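Local coordinates for UPF0098 protein CT_736 (Chlamydia trachomatis, PDB 3N08) that is of unproven function but belongs to the phosphatidylethanolamine-binding protein family and, as a homolog of Raf kinase inhibitor protein, may bind small anionic or phospholipid-like ligands, at residues Ile64-Tyr69 / Val127-Leu132; Pro18-Gln24 / Thr149-Asp153. All blocks are in the same frame, centred on the assembly; numbering follows the deposited sequence. Where two conformers were deposited one is given.

Overall arrangement
Interaction 1 and interaction 2 reach the same six-stranded mixed sheet at places about 22 Å apart, centre to centre, and do not touch. In interaction 1, buried about 9 Å from the centre of the chain, helix 129-136 lies on strand 63-71; aliphatic side chains, that of Lys-129 among them, and one tyrosine ring do the work, without a hydrogen bond between the segments. Interaction 2, about 16 Å from the chain centre and partly exposed, ties the end of strand 140-150 and the C-terminal tail to the loop after strand 15-16 by hydrogen bonds, a salt bridge and a CH-pi contact. The buried surfaces are nearly equal, 342 and 341 Å². Strand 140-150 follows the helix of interaction 1.

Interaction 1: residues Ile64-Tyr69 / Val127-Leu132; sequences IHWIVY and VTKEQL
The ring of Tyr-69 meets Val-127 and Leu-132 obliquely. Its CE1 lies 3.7 Å from Val-127 CG2, and the two side chains cross at about a right angle; that methyl also reaches Tyr-69 OH. Nearer the ring's root, Leu-132 CD1 approaches Tyr-69 CB at 3.9 Å. Tyr-69 CG sits between its own backbone N and carbonyl carbon (chi1 75°), and the ring extends to Val-127, where its hydroxyl is hydrogen-bonded to the carbonyl oxygens of Glu-124 and Ser-122. Ile-67 uses two branches: CG2 packs 3.5 Å from Leu-132 CD2, while CD1 presses on the first turn of the helix, 3.3 Å from Lys-129 N. Earlier in the strand, Ile-64 CD1 touches the extended chain of Lys-129 at CD (3.6 Å), and the ammonium group beyond forms a salt bridge with Glu-49 of strand 43-50. A capping box fixes the helix start: Gln-131 N donates to Thr-128 OG1 (3.2 Å), and Thr-128 N to Gln-131 OE1 (3.1 Å). A classic beta bulge, His-65 and Trp-66 both facing Val-48, shifts the strand's alternation, so Ile-64 and Ile-67 both point toward the helix. Helix 129-136 thus packs on strand 63-71 in the buried part of this mainly beta, PEBP-family fold.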
loop_
_atom_site.group_PDB
_atom_site.type_symbol
_atom_site.label_atom_id
_atom_site.label_comp_id
_atom_site.label_asym_id
_atom_site.label_seq_id
_atom_site.Cartn_x
_atom_site.Cartn_y
_atom_site.Cartn_z
ATOM N N ILE B 64 12.043 -8.760 17.250
ATOM C CA ILE B 64 10.741 -8.090 17.241
ATOM C C ILE B 64 10.824 -6.839 18.096
ATOM O O ILE B 64 11.188 -6.900 19.290
ATOM C CB ILE B 64 9.642 -9.021 17.796
ATOM C CG1 ILE B 64 9.538 -10.322 17.002
ATOM C CG2 ILE B 64 8.318 -8.275 17.834
ATOM C CD1 ILE B 64 9.583 -10.196 15.521
ATOM N N HIS B 65 10.542 -5.713 17.469
ATOM C CA HIS B 65 10.594 -4.422 18.123
ATOM C C HIS B 65 9.256 -3.930 18.678
ATOM O O HIS B 65 9.251 -3.092 19.551
ATOM C CB HIS B 65 11.208 -3.368 17.175
ATOM C CG HIS B 65 12.692 -3.479 17.064
ATOM N ND1 HIS B 65 13.549 -2.628 17.723
ATOM C CD2 HIS B 65 13.476 -4.423 16.494
ATOM C CE1 HIS B 65 14.800 -2.999 17.512
ATOM N NE2 HIS B 65 14.781 -4.088 16.769
ATOM N N TRP B 66 8.142 -4.420 18.150
ATOM C CA TRP B 66 6.833 -3.951 18.598
ATOM C C TRP B 66 5.765 -4.925 18.145
ATOM O O TRP B 66 5.750 -5.327 16.981
ATOM C CB TRP B 66 6.537 -2.565 18.012
ATOM C CG TRP B 66 5.558 -1.709 18.778
ATOM C CD1 TRP B 66 5.062 -1.926 20.023
ATOM C CD2 TRP B 66 5.010 -0.463 18.329
ATOM N NE1 TRP B 66 4.211 -0.880 20.376
ATOM C CE2 TRP B 66 4.172 0.024 19.353
ATOM C CE3 TRP B 66 5.144 0.281 17.156
ATOM C CZ2 TRP B 66 3.456 1.234 19.234
ATOM C CZ3 TRP B 66 4.446 1.486 17.043
ATOM C CH2 TRP B 66 3.614 1.944 18.075
ATOM N N ILE B 67 4.837 -5.231 19.048
ATOM C CA ILE B 67 3.624 -5.944 18.735
ATOM C C ILE B 67 2.442 -5.166 19.296
ATOM O O ILE B 67 2.405 -4.842 20.499
ATOM C CB ILE B 67 3.647 -7.341 19.377
ATOM C CG1 ILE B 67 4.721 -8.208 18.709
ATOM C CG2 ILE B 67 2.266 -8.004 19.294
ATOM C CD1 ILE B 67 4.807 -9.622 19.264
ATOM N N VAL B 68 1.453 -4.967 18.436
ATOM C CA VAL B 68 0.184 -4.373 18.851
ATOM C C VAL B 68 -0.933 -5.172 18.195
ATOM O O VAL B 68 -0.882 -5.444 17.012
ATOM C CB VAL B 68 0.047 -2.905 18.412
ATOM C CG1 VAL B 68 -1.256 -2.311 18.922
ATOM C CG2 VAL B 68 1.221 -2.083 18.913
ATOM N N TYR B 69 -1.959 -5.545 18.952
ATOM C CA TYR B 69 -3.084 -6.210 18.338
ATOM C C TYR B 69 -4.391 -5.710 18.939
ATOM O O TYR B 69 -4.403 -5.022 19.959
ATOM C CB TYR B 69 -2.952 -7.745 18.415
ATOM C CG TYR B 69 -3.208 -8.360 19.770
ATOM C CD1 TYR B 69 -2.187 -8.502 20.700
ATOM C CD2 TYR B 69 -4.473 -8.831 20.094
ATOM C CE1 TYR B 69 -2.430 -9.087 21.936
ATOM C CE2 TYR B 69 -4.717 -9.406 21.310
ATOM C CZ TYR B 69 -3.699 -9.538 22.215
ATOM O OH TYR B 69 -3.984 -10.125 23.423
ATOM N N VAL B 127 1.581 -11.408 25.107
ATOM C CA VAL B 127 1.528 -12.139 23.844
ATOM C C VAL B 127 2.824 -12.012 23.035
ATOM O O VAL B 127 3.299 -10.910 22.775
ATOM C CB VAL B 127 0.322 -11.657 22.986
ATOM C CG1 VAL B 127 0.384 -12.232 21.569
ATOM C CG2 VAL B 127 -0.977 -12.045 23.686
ATOM N N THR B 128 3.393 -13.144 22.655
ATOM C CA THR B 128 4.568 -13.163 21.793
ATOM C C THR B 128 4.156 -13.228 20.317
ATOM O O THR B 128 3.020 -13.560 19.987
ATOM C CB THR B 128 5.431 -14.401 22.061
ATOM O OG1 THR B 128 4.680 -15.575 21.721
ATOM C CG2 THR B 128 5.874 -14.473 23.526
ATOM N N LYS B 129 5.092 -12.938 19.420
ATOM C CA LYS B 129 4.807 -13.058 18.003
ATOM C C LYS B 129 4.278 -14.447 17.629
ATOM O O LYS B 129 3.305 -14.558 16.893
ATOM C CB LYS B 129 6.056 -12.741 17.180
ATOM C CG LYS B 129 5.806 -12.911 15.678
ATOM C CD LYS B 129 6.992 -12.542 14.820
ATOM C CE LYS B 129 6.757 -12.899 13.360
ATOM N NZ LYS B 129 8.029 -12.831 12.599
ATOM N N GLU B 130 4.929 -15.500 18.116
ATOM C CA GLU B 130 4.490 -16.849 17.796
ATOM C C GLU B 130 3.032 -17.076 18.202
ATOM O O GLU B 130 2.247 -17.615 17.430
ATOM C CB GLU B 130 5.400 -17.887 18.455
ATOM C CG GLU B 130 5.006 -19.324 18.155
ATOM C CD GLU B 130 5.971 -20.342 18.749
ATOM O OE1 GLU B 130 6.628 -20.031 19.767
ATOM O OE2 GLU B 130 6.075 -21.457 18.195
ATOM N N GLN B 131 2.673 -16.656 19.412
ATOM C CA GLN B 131 1.296 -16.820 19.903
ATOM C C GLN B 131 0.285 -16.001 19.086
ATOM O O GLN B 131 -0.826 -16.449 18.781
ATOM C CB GLN B 131 1.218 -16.391 21.363
ATOM C CG GLN B 131 1.939 -17.329 22.314
ATOM C CD GLN B 131 2.032 -16.760 23.717
ATOM O OE1 GLN B 131 1.979 -15.558 23.919
ATOM N NE2 GLN B 131 2.159 -17.644 24.696
ATOM N N LEU B 132 0.692 -14.790 18.730
ATOM C CA LEU B 132 -0.133 -13.893 17.937
ATOM C C LEU B 132 -0.412 -14.469 16.553
ATOM O O LEU B 132 -1.548 -14.459 16.076
ATOM C CB LEU B 132 0.556 -12.531 17.836
ATOM C CG LEU B 132 -0.191 -11.499 17.013
ATOM C CD1 LEU B 132 -1.637 -11.342 17.485
ATOM C CD2 LEU B 132 0.538 -10.176 17.115
#

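Interaction 2: residues Pro18-Gln24 / Thr149-Asp153; sequences PKKYSCQ and TYEKD
Tyr-150 OH donates to Gln-24 OE1 at 2.7 Å, in the carbonyl plane and on a lone pair, with the amide and ring planes 86° apart. The same oxygen accepts a longer bond from Asp-153 N (3.3 Å), so two donors grip it. Gln-24 NE2 donates in turn to Asp-153 O of the C-terminal carboxylate at 3.0 Å, which lies close to the amide plane; bonds at both ends of the amide fix its rotation. Alongside, Lys-19 NZ forms a salt bridge with Asp-153 OD1 (2.9 Å) on its syn lone pair. The lysine chain bends at chi3 (-78°), and its CG passes 3.5 Å from Tyr-150 OH. Over one face of the tyrosine ring sits Ser-22 CB, a CH-pi contact 3.6 Å from the centroid. Behind this shell, Ser-22 OG donates to Lys-19 O (2.8 Å) and accepts from Gln-24 N (3.0 Å) in an ST turn, linking the lysine and glutamine that meet the tail. The disulfide between Cys-23 and Cys-102 joins this turn to another loop, and Pro-103 touches Tyr-150. The contact sits where strand 140-150, between strands 15-16 and 108-117 in the sheet, runs out into the C-terminal tail beside the short 3-10 segment 19-21.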
loop_
_atom_site.group_PDB
_atom_site.type_symbol
_atom_site.label_atom_id
_atom_site.label_comp_id
_atom_site.label_asym_id
_atom_site.label_seq_id
_atom_site.Cartn_x
_atom_site.Cartn_y
_atom_site.Cartn_z
ATOM N N PRO B 18 13.703 8.727 10.950
ATOM C CA PRO B 18 14.364 9.816 11.683
ATOM C C PRO B 18 14.920 9.411 13.035
ATOM O O PRO B 18 14.411 8.535 13.738
ATOM C CB PRO B 18 13.261 10.861 11.831
ATOM C CG PRO B 18 12.354 10.581 10.640
ATOM C CD PRO B 18 12.364 9.106 10.478
ATOM N N LYS B 19 15.992 10.103 13.399
ATOM C CA LYS B 19 16.739 9.836 14.614
ATOM C C LYS B 19 15.860 9.816 15.868
ATOM O O LYS B 19 16.103 9.048 16.796
ATOM C CB LYS B 19 17.829 10.889 14.733
ATOM C CG LYS B 19 18.667 10.758 15.989
ATOM C CD LYS B 19 19.862 11.699 15.956
ATOM C CE LYS B 19 20.961 11.133 15.071
ATOM N NZ LYS B 19 22.147 12.043 15.093
ATOM N N LYS B 20 14.847 10.678 15.890
ATOM C CA LYS B 20 13.943 10.820 17.025
ATOM C C LYS B 20 13.334 9.469 17.477
ATOM O O LYS B 20 13.002 9.282 18.647
ATOM C CB LYS B 20 12.821 11.767 16.568
ATOM C CG LYS B 20 11.741 12.105 17.563
ATOM C CD LYS B 20 10.689 12.961 16.850
ATOM C CE LYS B 20 9.697 13.605 17.801
ATOM N NZ LYS B 20 10.249 14.817 18.452
ATOM N N TYR B 21 13.150 8.545 16.543
ATOM C CA TYR B 21 12.467 7.273 16.835
ATOM C C TYR B 21 13.458 6.158 17.152
ATOM O O TYR B 21 13.050 5.021 17.424
ATOM C CB TYR B 21 11.568 6.881 15.657
ATOM C CG TYR B 21 10.695 8.041 15.253
ATOM C CD1 TYR B 21 9.772 8.594 16.127
ATOM C CD2 TYR B 21 10.844 8.631 14.009
ATOM C CE1 TYR B 21 9.003 9.702 15.759
ATOM C CE2 TYR B 21 10.107 9.726 13.641
ATOM C CZ TYR B 21 9.169 10.250 14.511
ATOM O OH TYR B 21 8.403 11.338 14.137
ATOM N N SER B 22 14.753 6.490 17.169
ATOM C CA SER B 22 15.805 5.545 17.470
ATOM C C SER B 22 16.356 5.758 18.882
ATOM O O SER B 22 16.009 6.712 19.547
ATOM C CB SER B 22 16.965 5.710 16.472
ATOM O OG SER B 22 17.771 6.837 16.799
ATOM N N CYS B 23 17.282 4.905 19.292
ATOM C CA CYS B 23 17.929 5.077 20.564
ATOM C C CYS B 23 18.802 6.320 20.589
ATOM O O CYS B 23 19.197 6.728 21.674
ATOM C CB CYS B 23 18.793 3.860 20.854
ATOM S SG CYS B 23 20.230 3.740 19.778
ATOM N N GLN B 24 19.144 6.892 19.437
ATOM C CA GLN B 24 19.942 8.127 19.400
ATOM C C GLN B 24 19.131 9.389 19.633
ATOM O O GLN B 24 19.711 10.465 19.812
ATOM C CB GLN B 24 20.679 8.271 18.080
ATOM C CG GLN B 24 21.689 7.198 17.840
ATOM C CD GLN B 24 22.589 7.495 16.643
ATOM O OE1 GLN B 24 22.129 7.556 15.496
ATOM N NE2 GLN B 24 23.876 7.679 16.902
ATOM N N THR B 149 14.867 2.293 7.255
ATOM C CA THR B 149 16.184 1.863 7.692
ATOM C C THR B 149 16.683 2.712 8.870
ATOM O O THR B 149 16.212 3.826 9.108
ATOM C CB THR B 149 17.204 1.946 6.547
ATOM O OG1 THR B 149 17.319 3.305 6.108
ATOM C CG2 THR B 149 16.776 1.073 5.382
ATOM N N TYR B 150 17.640 2.188 9.615
ATOM C CA TYR B 150 18.358 3.038 10.566
ATOM C C TYR B 150 19.796 2.631 10.628
ATOM O O TYR B 150 20.124 1.434 10.569
ATOM C CB TYR B 150 17.723 3.052 11.976
ATOM C CG TYR B 150 18.220 4.279 12.711
ATOM C CD1 TYR B 150 17.655 5.529 12.469
ATOM C CD2 TYR B 150 19.315 4.209 13.571
ATOM C CE1 TYR B 150 18.148 6.663 13.053
ATOM C CE2 TYR B 150 19.827 5.367 14.158
ATOM C CZ TYR B 150 19.229 6.594 13.879
ATOM O OH TYR B 150 19.701 7.770 14.439
ATOM N N GLU B 151 20.661 3.640 10.691
ATOM C CA GLU B 151 22.097 3.446 10.853
ATOM C C GLU B 151 22.579 4.518 11.810
ATOM O O GLU B 151 22.285 5.707 11.652
ATOM C CB GLU B 151 22.804 3.558 9.508
ATOM C CG GLU B 151 24.305 3.277 9.588
ATOM C CD GLU B 151 24.968 3.306 8.211
ATOM O OE1 GLU B 151 24.385 3.882 7.269
ATOM O OE2 GLU B 151 26.075 2.749 8.073
ATOM N N LYS B 152 23.293 4.115 12.839
ATOM C CA LYS B 152 23.753 5.110 13.785
ATOM C C LYS B 152 24.742 6.041 13.116
ATOM O O LYS B 152 25.600 5.615 12.338
ATOM C CB LYS B 152 24.404 4.459 15.013
ATOM C CG LYS B 152 23.355 3.793 15.892
ATOM C CD LYS B 152 23.768 3.665 17.346
ATOM C CE LYS B 152 24.914 2.725 17.460
ATOM N NZ LYS B 152 25.158 2.279 18.893
ATOM N N ASP B 153 24.607 7.325 13.400
ATOM C CA ASP B 153 25.585 8.276 12.876
ATOM C C ASP B 153 26.283 9.004 14.009
ATOM O O ASP B 153 26.168 8.595 15.167
ATOM C CB ASP B 153 24.943 9.265 11.899
ATOM C CG ASP B 153 23.881 10.117 12.543
ATOM O OD1 ASP B 153 23.767 10.085 13.785
ATOM O OD2 ASP B 153 23.166 10.828 11.804
ATOM O OXT ASP B 153 26.982 9.992 13.779
#